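Local coordinates for RagB/SusD family nutrient uptake outer membrane protein (Bacteroides thetaiotaomicron, PDB 7KV2) that probably binds beta-glucans at the cell surface as a SusD-family outer-membrane glycan-binding protein of a gut bacterium, at residues M98-I103 and N487-S492. Residues are numbered along the deposited sequence; the frame is centred on the assembly and turned at random.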
loop_
_atom_site.group_PDB
_atom_site.type_symbol
_atom_site.label_atom_id
_atom_site.label_comp_id
_atom_site.label_asym_id
_atom_site.label_seq_id
_atom_site.Cartn_x
_atom_site.Cartn_y
_atom_site.Cartn_z
ATOM N N MET A 98 11.729 -5.391 -10.632
ATOM C CA MET A 98 12.215 -6.271 -9.552
ATOM C C MET A 98 13.739 -6.441 -9.687
ATOM O O MET A 98 14.423 -6.462 -8.658
ATOM C CB MET A 98 11.499 -7.624 -9.613
ATOM C CG MET A 98 12.078 -8.657 -8.690
ATOM S SD MET A 98 13.382 -9.654 -9.454
ATOM C CE MET A 98 13.388 -11.152 -8.478
ATOM N N ASN A 99 14.227 -6.561 -10.918
ATOM C CA ASN A 99 15.666 -6.777 -11.208
ATOM C C ASN A 99 16.389 -5.449 -11.496
ATOM O O ASN A 99 17.500 -5.502 -12.051
ATOM C CB ASN A 99 15.797 -7.797 -12.343
ATOM C CG ASN A 99 17.177 -8.401 -12.408
ATOM O OD1 ASN A 99 17.828 -8.543 -11.375
ATOM N ND2 ASN A 99 17.624 -8.719 -13.622
ATOM N N PHE A 100 15.814 -4.311 -11.121
ATOM C CA PHE A 100 16.423 -2.951 -11.213
ATOM C C PHE A 100 16.891 -2.674 -12.660
ATOM O O PHE A 100 17.949 -2.030 -12.809
ATOM C CB PHE A 100 17.566 -2.813 -10.195
ATOM C CG PHE A 100 17.188 -3.300 -8.819
ATOM C CD1 PHE A 100 15.995 -2.880 -8.238
ATOM C CD2 PHE A 100 17.971 -4.204 -8.132
ATOM C CE1 PHE A 100 15.605 -3.361 -6.997
ATOM C CE2 PHE A 100 17.581 -4.686 -6.887
ATOM C CZ PHE A 100 16.397 -4.269 -6.327
ATOM N N GLU A 101 16.120 -3.100 -13.656
ATOM C CA GLU A 101 16.420 -2.918 -15.109
ATOM C C GLU A 101 15.166 -2.398 -15.844
ATOM O O GLU A 101 14.954 -2.731 -17.031
ATOM C CB GLU A 101 16.989 -4.236 -15.645
ATOM C CG GLU A 101 16.043 -5.418 -15.625
ATOM C CD GLU A 101 16.566 -6.648 -16.345
ATOM O OE1 GLU A 101 17.189 -6.460 -17.411
ATOM O OE2 GLU A 101 16.320 -7.783 -15.887
ATOM N N ALA A 102 14.289 -1.673 -15.147
ATOM C CA ALA A 102 13.137 -0.987 -15.764
ATOM C C ALA A 102 13.674 -0.096 -16.894
ATOM O O ALA A 102 14.739 0.489 -16.688
ATOM C CB ALA A 102 12.444 -0.138 -14.740
ATOM N N ILE A 103 12.962 -0.044 -18.010
ATOM C CA ILE A 103 13.229 0.886 -19.142
ATOM C C ILE A 103 11.961 1.668 -19.452
ATOM O O ILE A 103 10.834 1.140 -19.364
ATOM C CB ILE A 103 13.766 0.102 -20.357
ATOM C CG1 ILE A 103 12.766 -0.960 -20.830
ATOM C CG2 ILE A 103 15.115 -0.477 -19.974
ATOM C CD1 ILE A 103 13.015 -1.569 -22.204
ATOM N N ASN A 487 20.909 -8.332 -10.611
ATOM C CA ASN A 487 21.506 -6.998 -10.362
ATOM C C ASN A 487 21.476 -6.682 -8.880
ATOM O O ASN A 487 20.668 -7.268 -8.146
ATOM C CB ASN A 487 20.829 -5.909 -11.201
ATOM C CG ASN A 487 21.022 -6.156 -12.677
ATOM O OD1 ASN A 487 22.141 -6.403 -13.114
ATOM N ND2 ASN A 487 19.949 -6.164 -13.446
ATOM N N SER A 488 22.363 -5.790 -8.444
ATOM C CA SER A 488 22.353 -5.198 -7.091
ATOM C C SER A 488 21.664 -3.844 -7.141
ATOM O O SER A 488 21.879 -3.111 -8.104
ATOM C CB SER A 488 23.727 -5.069 -6.519
ATOM O OG SER A 488 24.214 -6.339 -6.171
ATOM N N TRP A 489 20.891 -3.498 -6.122
ATOM C CA TRP A 489 20.341 -2.128 -6.001
ATOM C C TRP A 489 21.495 -1.127 -5.835
ATOM O O TRP A 489 22.415 -1.431 -5.097
ATOM C CB TRP A 489 19.384 -2.054 -4.805
ATOM C CG TRP A 489 18.575 -0.805 -4.750
ATOM C CD1 TRP A 489 17.330 -0.624 -5.284
ATOM C CD2 TRP A 489 18.937 0.441 -4.127
ATOM N NE1 TRP A 489 16.889 0.641 -5.021
ATOM C CE2 TRP A 489 17.849 1.318 -4.319
ATOM C CE3 TRP A 489 20.058 0.904 -3.430
ATOM C CZ2 TRP A 489 17.855 2.639 -3.866
ATOM C CZ3 TRP A 489 20.057 2.203 -2.961
ATOM C CH2 TRP A 489 18.972 3.056 -3.178
ATOM N N SER A 490 21.370 0.062 -6.417
ATOM C CA SER A 490 22.296 1.200 -6.177
ATOM C C SER A 490 21.473 2.471 -6.180
ATOM O O SER A 490 20.336 2.437 -6.678
ATOM C CB SER A 490 23.384 1.236 -7.247
ATOM O OG SER A 490 22.814 1.473 -8.527
ATOM N N SER A 491 22.052 3.585 -5.744
ATOM C CA SER A 491 21.290 4.824 -5.503
ATOM C C SER A 491 20.588 5.293 -6.780
ATOM O O SER A 491 19.521 5.874 -6.616
ATOM C CB SER A 491 22.148 5.889 -4.848
ATOM O OG SER A 491 23.406 5.951 -5.474
ATOM N N SER A 492 21.101 4.993 -7.992
ATOM C CA SER A 492 20.458 5.375 -9.272
ATOM C C SER A 492 19.078 4.707 -9.396
ATOM O O SER A 492 18.252 5.184 -10.215
ATOM C CB SER A 492 21.329 5.105 -10.490
ATOM O OG SER A 492 21.279 3.752 -10.938
#
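With CG of Asn-99 opposite its own backbone N (chi1 -162°) and CG of Asn-487 turned back beside its N (chi1 -63°), each side-chain amide is set against the other residue's backbone, beside the Schellman motif that ends helix 92-98, in which Phe-100, with positive phi, is the C-prime residue. Asn-487 grips Asn-99 twice. Asn-487 ND2 gives a nearly straight bond to Asn-99 O (2.9 Å), in the plane of the donating amide. Asn-487 N reaches Asn-99 OD1 (3.2 Å) by a more bent path, tilted from the carbonyl plane. Thr-486 N also donates to that OD1, and Asn-99 ND2 donates a hydrogen bond to Glu-101 OE2 (2.8 Å), which it meets from above the carboxylate plane; donor and acceptor partners at the two ends of the Asn-99 amide fix which end is O and which is N.

The same turn sends the Phe-100 side chain toward residues 487-489. Its ring lies between Met-98 O, which sits over the centre of one face, and Trp-489 on the other, where the five-membered ring presents its edge in a T-shaped stack, planes at 87°. Trp-489 CB adds a CH-pi contact over the same face of Phe-100, and Trp-489 NE1 is hydrogen-bonded to Tyr-464 OH. The contact thus joins two loops of the SusD fold, from the N- and C-terminal family regions. At the tryptophan edge, Trp-489 CD1 comes to 3.7 Å from Phe-100 CE1.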